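Local coordinates for BH0493 protein (Bacillus halodurans C-125, PDB 2QEE) that binds zinc and is a putative metal-dependent hydrolase of the amidohydrolase superfamily, at residues Leu31-Phe36 and Gln162-Phe167; Asp131-Leu136 and Arg359-Leu364; Val224-Thr229 and Met259-Lys264. All coordinates share one frame; numbering follows the deposited sequence. Where two conformers were deposited one is given.

Contact 1 (Leu31-Phe36 and Gln162-Phe167)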
# COMPACT_ATOMS: atom_id res chain seq x y z
N LEU C 31 -1.78 -25.86 15.96
CA LEU C 31 -1.91 -27.31 15.93
C LEU C 31 -1.32 -27.90 17.25
O LEU C 31 -0.59 -27.24 17.96
CB LEU C 31 -1.13 -27.90 14.74
CG LEU C 31 -1.64 -27.34 13.40
CD1 LEU C 31 -0.73 -27.95 12.30
CD2 LEU C 31 -3.06 -27.75 13.19
N PHE C 32 -1.64 -29.17 17.54
CA PHE C 32 -1.03 -29.82 18.73
C PHE C 32 -0.49 -31.22 18.40
O PHE C 32 -0.99 -31.86 17.48
CB PHE C 32 -2.10 -29.97 19.84
CG PHE C 32 -2.64 -28.65 20.34
CD1 PHE C 32 -2.01 -27.95 21.35
CD2 PHE C 32 -3.80 -28.11 19.74
CE1 PHE C 32 -2.51 -26.70 21.81
CE2 PHE C 32 -4.31 -26.84 20.18
CZ PHE C 32 -3.67 -26.14 21.21
N SER C 33 0.51 -31.68 19.15
CA SER C 33 1.00 -33.06 19.03
C SER C 33 -0.23 -33.94 19.20
O SER C 33 -1.07 -33.65 20.04
CB SER C 33 1.97 -33.35 20.18
OG SER C 33 2.69 -34.56 19.98
N PRO C 34 -0.36 -34.97 18.37
CA PRO C 34 -1.54 -35.79 18.31
C PRO C 34 -1.81 -36.50 19.65
O PRO C 34 -2.96 -36.77 19.92
CB PRO C 34 -1.25 -36.79 17.17
CG PRO C 34 0.23 -36.76 16.98
CD PRO C 34 0.67 -35.38 17.38
N ASN C 35 -0.78 -36.73 20.45
CA ASN C 35 -0.97 -37.29 21.81
C ASN C 35 -1.75 -36.37 22.75
O ASN C 35 -2.29 -36.82 23.78
CB ASN C 35 0.34 -37.79 22.46
CG ASN C 35 1.29 -36.68 22.80
OD1 ASN C 35 1.39 -35.71 22.05
ND2 ASN C 35 2.02 -36.81 23.92
N PHE C 36 -1.86 -35.08 22.41
CA PHE C 36 -2.71 -34.19 23.21
C PHE C 36 -4.20 -34.41 22.95
O PHE C 36 -5.05 -33.77 23.56
CB PHE C 36 -2.35 -32.71 22.97
CG PHE C 36 -1.15 -32.26 23.74
CD1 PHE C 36 0.07 -32.95 23.66
CD2 PHE C 36 -1.23 -31.14 24.57
CE1 PHE C 36 1.20 -32.52 24.37
CE2 PHE C 36 -0.10 -30.70 25.29
CZ PHE C 36 1.12 -31.40 25.18
N GLN C 162 4.19 -34.99 27.03
CA GLN C 162 5.14 -34.20 26.27
C GLN C 162 4.74 -34.36 24.83
O GLN C 162 4.34 -35.46 24.41
CB GLN C 162 6.55 -34.74 26.44
CG GLN C 162 7.20 -34.38 27.75
CD GLN C 162 7.07 -32.90 28.02
OE1 GLN C 162 7.66 -32.07 27.32
NE2 GLN C 162 6.29 -32.56 29.04
N PRO C 163 4.95 -33.30 24.04
CA PRO C 163 4.69 -33.42 22.60
C PRO C 163 5.74 -34.34 21.95
O PRO C 163 6.86 -34.45 22.48
CB PRO C 163 4.90 -31.99 22.10
CG PRO C 163 5.88 -31.37 23.08
CD PRO C 163 5.55 -32.01 24.42
N ASP C 164 5.44 -34.95 20.81
CA ASP C 164 6.53 -35.61 20.09
C ASP C 164 7.54 -34.62 19.54
O ASP C 164 7.29 -33.40 19.62
CB ASP C 164 6.08 -36.67 19.11
CG ASP C 164 5.57 -36.12 17.82
OD1 ASP C 164 6.32 -35.48 17.05
OD2 ASP C 164 4.41 -36.43 17.57
N SER C 165 8.68 -35.13 19.05
CA SER C 165 9.89 -34.35 18.84
C SER C 165 9.66 -33.34 17.71
O SER C 165 10.44 -32.40 17.56
CB SER C 165 11.04 -35.29 18.41
OG SER C 165 10.61 -36.09 17.33
N ARG C 166 8.61 -33.58 16.94
CA ARG C 166 8.27 -32.72 15.74
C ARG C 166 7.50 -31.46 16.13
O ARG C 166 7.38 -30.52 15.33
CB ARG C 166 7.43 -33.49 14.74
CG ARG C 166 8.13 -34.69 14.14
CD ARG C 166 7.17 -35.56 13.33
NE ARG C 166 6.08 -36.06 14.13
CZ ARG C 166 5.11 -36.85 13.67
NH1 ARG C 166 5.08 -37.25 12.39
NH2 ARG C 166 4.16 -37.25 14.51
N PHE C 167 7.01 -31.44 17.38
CA PHE C 167 6.12 -30.37 17.89
C PHE C 167 6.80 -29.65 19.01
O PHE C 167 7.35 -30.25 19.96
CB PHE C 167 4.77 -30.93 18.35
CG PHE C 167 3.91 -31.44 17.25
CD1 PHE C 167 2.85 -30.64 16.77
CD2 PHE C 167 4.13 -32.68 16.68
CE1 PHE C 167 2.04 -31.06 15.74
CE2 PHE C 167 3.32 -33.16 15.64
CZ PHE C 167 2.28 -32.33 15.12
O HOH W 1 2.23 -37.69 19.65
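Ser33 sets its CA over one face of the Phe167 ring. The CA of Ser33 stands 3.7 Å from the centroid of the Phe167 ring and only 9° off the ring normal, a CH-pi contact over the middle of the face. Pro34 approaches the same ring obliquely, its CD 3.9 Å from CE2 of Phe167. The hydroxyl of Ser33 serves the polar part of the contact: OG is anti to the backbone N (chi1 -168°) and receives the N-H of Asp164 at 2.9 Å from Asp164 N, in a nearly straight bond. That hydroxyl also donates to OD1 of Asn35, so it relays between the two loops and fixes the rotation of the asparagine amide. Asn35 then uses the other end of its amide across the contact, ND2 reaching Gln162 O at 2.7 Å from above the plane of that carbonyl. Next to it, the ring of Phe36 presents its edge to the Gln162-Pro163 peptide, with CE1 3.8 Å from Pro163 N. Asp164 is itself held firmly. Its OD1 accepts from the backbone N of Arg166, forming an Asx turn within the type I turn 164-167, while the guanidinium meets the carboxylate side-on through NE and NH2. A water bridges Asn35 N and OD2 of Asp164. The arrangement joins the loop after strand 24-26, which carries the zinc ligands His28 and His30 just ahead of this segment, to the loop leading into strand 167-168. Helix 151-158 packs on Phe36 and Pro163, Trp157 meeting the Phe36 ring edge-to-face, and helix 126-136 lies against Pro34, Arg166 and Phe167.

Contact 2 (Asp131-Leu136 and Arg359-Leu364)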
# COMPACT_ATOMS: atom_id res chain seq x y z
N ASP C 131 1.28 -37.97 10.28
CA ASP C 131 2.35 -38.50 9.42
C ASP C 131 2.14 -38.13 7.95
O ASP C 131 3.06 -37.66 7.30
CB ASP C 131 2.46 -40.02 9.59
CG ASP C 131 3.13 -40.41 10.88
OD1 ASP C 131 3.69 -39.54 11.58
OD2 ASP C 131 3.13 -41.62 11.19
N THR C 132 0.95 -38.40 7.43
CA THR C 132 0.62 -38.09 6.06
C THR C 132 0.81 -36.59 5.77
O THR C 132 1.49 -36.21 4.80
CB THR C 132 -0.82 -38.47 5.74
OG1 THR C 132 -0.99 -39.89 5.97
CG2 THR C 132 -1.12 -38.18 4.28
N VAL C 133 0.20 -35.75 6.62
CA VAL C 133 0.16 -34.31 6.33
C VAL C 133 1.54 -33.68 6.42
O VAL C 133 1.90 -32.89 5.53
CB VAL C 133 -0.90 -33.56 7.21
CG1 VAL C 133 -0.70 -32.01 7.15
CG2 VAL C 133 -2.23 -33.93 6.75
N LEU C 134 2.35 -34.03 7.41
CA LEU C 134 3.67 -33.41 7.53
C LEU C 134 4.58 -33.83 6.36
O LEU C 134 5.46 -33.05 5.93
CB LEU C 134 4.35 -33.79 8.85
CG LEU C 134 3.65 -33.27 10.12
CD1 LEU C 134 4.55 -33.53 11.37
CD2 LEU C 134 3.36 -31.81 10.00
N GLN C 135 4.39 -35.06 5.88
CA GLN C 135 5.14 -35.54 4.73
C GLN C 135 4.76 -34.76 3.46
O GLN C 135 5.63 -34.20 2.74
CB GLN C 135 4.91 -37.04 4.56
CG GLN C 135 5.80 -37.65 3.52
CD GLN C 135 5.33 -37.35 2.12
OE1 GLN C 135 4.15 -37.50 1.79
NE2 GLN C 135 6.28 -36.98 1.25
N LEU C 136 3.46 -34.72 3.19
CA LEU C 136 2.91 -33.99 2.03
C LEU C 136 3.26 -32.52 2.01
O LEU C 136 3.60 -31.97 0.93
CB LEU C 136 1.39 -34.12 1.93
CG LEU C 136 0.87 -35.46 1.44
CD1 LEU C 136 -0.64 -35.51 1.69
CD2 LEU C 136 1.23 -35.64 -0.04
N ARG C 359 -4.94 -23.83 11.99
CA ARG C 359 -5.84 -24.33 13.05
C ARG C 359 -6.31 -25.75 12.83
O ARG C 359 -6.72 -26.43 13.80
CB ARG C 359 -7.06 -23.42 13.18
CG ARG C 359 -6.69 -22.06 13.75
CD ARG C 359 -7.94 -21.22 13.98
NE ARG C 359 -7.57 -20.09 14.82
CZ ARG C 359 -7.72 -20.07 16.14
NH1 ARG C 359 -8.26 -21.12 16.76
NH2 ARG C 359 -7.33 -19.00 16.83
N VAL C 360 -6.29 -26.19 11.59
CA VAL C 360 -6.75 -27.52 11.21
C VAL C 360 -5.55 -28.17 10.53
O VAL C 360 -4.93 -27.56 9.64
CB VAL C 360 -7.93 -27.46 10.25
CG1 VAL C 360 -8.33 -28.87 9.78
CG2 VAL C 360 -9.14 -26.73 10.92
N LEU C 361 -5.22 -29.38 10.96
CA LEU C 361 -4.00 -30.07 10.52
C LEU C 361 -3.74 -29.98 9.02
O LEU C 361 -2.66 -29.56 8.62
CB LEU C 361 -4.05 -31.56 10.90
CG LEU C 361 -2.84 -32.42 10.49
CD1 LEU C 361 -1.53 -31.92 11.06
CD2 LEU C 361 -3.18 -33.85 10.96
N GLU C 362 -4.74 -30.33 8.20
CA GLU C 362 -4.53 -30.40 6.73
C GLU C 362 -4.17 -29.06 6.08
O GLU C 362 -3.60 -29.07 4.98
CB GLU C 362 -5.73 -30.94 5.99
CG GLU C 362 -6.01 -32.42 6.26
CD GLU C 362 -6.66 -32.70 7.62
OE1 GLU C 362 -7.05 -31.77 8.36
OE2 GLU C 362 -6.81 -33.90 7.93
N GLN C 363 -4.43 -27.96 6.78
CA GLN C 363 -4.08 -26.64 6.25
C GLN C 363 -2.57 -26.44 6.03
O GLN C 363 -2.15 -25.57 5.24
CB GLN C 363 -4.57 -25.56 7.19
CG GLN C 363 -6.10 -25.48 7.28
CD GLN C 363 -6.59 -24.51 8.35
OE1 GLN C 363 -5.90 -24.22 9.30
NE2 GLN C 363 -7.81 -24.02 8.18
N LEU C 364 -1.73 -27.20 6.71
CA LEU C 364 -0.29 -27.18 6.41
C LEU C 364 -0.08 -27.43 4.94
O LEU C 364 0.85 -26.81 4.36
CB LEU C 364 0.45 -28.27 7.20
CG LEU C 364 0.47 -28.01 8.68
CD1 LEU C 364 1.22 -29.19 9.32
CD2 LEU C 364 1.24 -26.74 8.97
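Val133 and Leu361 meet in a buried contact, mainly of apolar side chains, that packs the last turns of helix 126-136 against the turn that opens into helix 363-388, just beyond the zinc ligand Asp357. Val133 does most of the work. Its two methyls part company: CG1, anti to the backbone N (chi1 167°), points to Leu361 O at 3.5 Å and to Leu364 CB at 3.9 Å, while CG2 comes to 4.1 Å from CG of Glu362. The side chains of Val133 and Leu361 run alongside each other, pointing opposite ways, with Val133 CB 4.0 Å from Leu361 CG, whereas Leu364 crosses Val133 at about a right angle. The next residue, Leu134, meets Leu364 at a slant, CD2 to CD1 at 3.5 Å, tighter than usual for two methyl carbons. The partner segment is shaped by its own bonds. A type I turn runs from Val360 to Gln363, and the Gln363 amide oxygen OE1 accepts from the backbone N of both Arg359 and Val360, drawing the side chain back over the start of the segment. The methylene part of Glu362 serves the packing, but its carboxylate turns elsewhere, to Gln129 and to the backbone of Asp43. Around this interface, helix 44-48 packs on Val360, Glu362 and Gln363, helix 114-122 reaches Thr132 and Glu362, and Leu361 also rests on Gln129 and Val130 of helix 126-136.

Contact 3 (Val224-Thr229 and Met259-Lys264)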
# COMPACT_ATOMS: atom_id res chain seq x y z
N VAL C 224 2.12 -13.04 22.60
CA VAL C 224 0.85 -12.34 22.91
C VAL C 224 0.35 -11.68 21.63
O VAL C 224 1.19 -11.38 20.76
CB VAL C 224 1.05 -11.32 24.03
CG1 VAL C 224 2.01 -10.14 23.60
CG2 VAL C 224 -0.31 -10.76 24.51
N SER C 225 -0.97 -11.58 21.50
CA SER C 225 -1.59 -10.78 20.45
C SER C 225 -2.11 -9.50 21.06
O SER C 225 -2.64 -9.49 22.22
CB SER C 225 -2.69 -11.53 19.71
OG SER C 225 -3.82 -11.77 20.53
N LEU C 226 -1.99 -8.42 20.30
CA LEU C 226 -2.11 -7.07 20.86
C LEU C 226 -2.91 -6.18 19.91
O LEU C 226 -2.92 -6.41 18.69
CB LEU C 226 -0.73 -6.49 21.06
CG LEU C 226 0.21 -7.23 22.00
CD1 LEU C 226 1.56 -6.60 21.75
CD2 LEU C 226 -0.28 -6.94 23.46
N PRO C 227 -3.66 -5.23 20.47
CA PRO C 227 -4.59 -4.37 19.70
C PRO C 227 -3.86 -3.30 18.93
O PRO C 227 -2.71 -3.02 19.22
CB PRO C 227 -5.46 -3.72 20.83
CG PRO C 227 -4.54 -3.64 21.99
CD PRO C 227 -3.75 -4.97 21.93
N PRO C 228 -4.55 -2.62 17.99
CA PRO C 228 -3.95 -1.52 17.24
C PRO C 228 -3.47 -0.36 18.12
O PRO C 228 -2.55 0.38 17.73
CB PRO C 228 -5.11 -1.01 16.35
CG PRO C 228 -6.04 -2.25 16.25
CD PRO C 228 -5.93 -2.95 17.56
N THR C 229 -4.08 -0.25 19.30
CA THR C 229 -3.74 0.79 20.27
C THR C 229 -2.53 0.45 21.15
O THR C 229 -2.17 1.23 22.02
CB THR C 229 -4.97 1.04 21.20
OG1 THR C 229 -5.46 -0.22 21.69
CG2 THR C 229 -6.09 1.70 20.40
N MET C 259 5.31 -10.80 19.53
CA MET C 259 4.19 -9.88 19.61
C MET C 259 3.48 -9.89 18.26
O MET C 259 4.11 -9.63 17.25
CB MET C 259 4.67 -8.48 19.91
CG MET C 259 5.48 -8.36 21.21
SD MET C 259 5.92 -6.67 21.65
CE MET C 259 7.22 -6.36 20.51
N MET C 260 2.20 -10.21 18.28
CA MET C 260 1.38 -10.23 17.07
C MET C 260 0.41 -9.05 17.21
O MET C 260 -0.52 -9.14 17.99
CB MET C 260 0.68 -11.58 16.99
CG MET C 260 1.75 -12.71 17.03
SD MET C 260 1.09 -14.35 16.72
CE MET C 260 -0.62 -14.28 17.19
N ILE C 261 0.67 -7.97 16.46
CA ILE C 261 0.07 -6.70 16.80
C ILE C 261 -0.96 -6.30 15.72
O ILE C 261 -0.67 -6.38 14.53
CB ILE C 261 1.15 -5.62 16.89
CG1 ILE C 261 2.12 -5.91 18.07
CG2 ILE C 261 0.48 -4.22 17.07
CD1 ILE C 261 3.48 -5.15 17.96
N GLY C 262 -2.15 -5.84 16.14
CA GLY C 262 -3.06 -5.18 15.18
C GLY C 262 -4.47 -5.76 15.15
O GLY C 262 -5.32 -5.26 14.39
N VAL C 263 -4.76 -6.73 16.01
CA VAL C 263 -6.07 -7.39 16.00
C VAL C 263 -7.02 -6.62 16.92
O VAL C 263 -6.67 -6.32 18.07
CB VAL C 263 -5.99 -8.90 16.41
CG1 VAL C 263 -5.41 -9.10 17.83
CG2 VAL C 263 -7.35 -9.52 16.28
N LYS C 264 -8.15 -6.23 16.37
CA LYS C 264 -9.22 -5.60 17.16
C LYS C 264 -10.28 -6.69 17.46
O LYS C 264 -11.03 -7.12 16.59
CB LYS C 264 -9.80 -4.41 16.36
CG LYS C 264 -10.96 -3.72 17.11
CD LYS C 264 -11.26 -2.32 16.48
CE LYS C 264 -12.20 -1.53 17.41
NZ LYS C 264 -12.82 -0.36 16.72
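Leu226 has CG anti to its carbonyl carbon (chi1 -60°) and, with chi2 extended at 167°, its CD1 reaches Ile261 CG1 at 3.8 Å and, two residues earlier on that strand, Met259 CB. Ile261 turns its CG1 the same way about its own first bond, and the two branched chains meet on the face of the sheet that also carries Val224 and Met259. Ser225 and Met260 occupy the other face. In the conformer given, the Ser225 hydroxyl bonds to Asp174; the side chain of Met260 touches His28 and lies about 4 Å from the zinc ion. These are neighbouring parallel strands of a beta-alpha-beta unit, strand 222-226, helix 237-253 and strand 257-264, as in the barrel of amidohydrolases. Met260 N donates to Val224 O at 2.9 Å, and Leu226 N to Met260 O at 2.8 Å. The ladder ends where Leu226 O accepts twice, from Gly262 N at 2.7 Å and from Val263 N at 3.3 Å, the two donors approaching from opposite faces of its plane. At the phi of Gly262, 127°, a CB would jam against Ile261 O, which calls for glycine. Past it, Pro228 lays CG on Gly262 O and CD on Val263 O, and Lys264 extends to a salt bridge with Glu287 of the second subunit.

Overall arrangement
Contacts 1 and 2 form one continuous region, their centres 13 Å apart. Arg166 NH1 of contact 1 makes a salt bridge with Asp131 OD1 of contact 2 at 2.8 Å, and Leu31 packs its CD1 on Leu364 CD1 at 3.8 Å; along the chain their segments alternate. Contact 3 lies across the centre of the chain from both, about 27 Å away between centres, and touches neither. The contacts differ in their distance from the zinc ion, measured from the nearest side-chain atoms: Met260 in contact 3 is about 4 Å from it, Phe32 in contact 1 about 10 Å, and Leu364 in contact 2 about 12 Å.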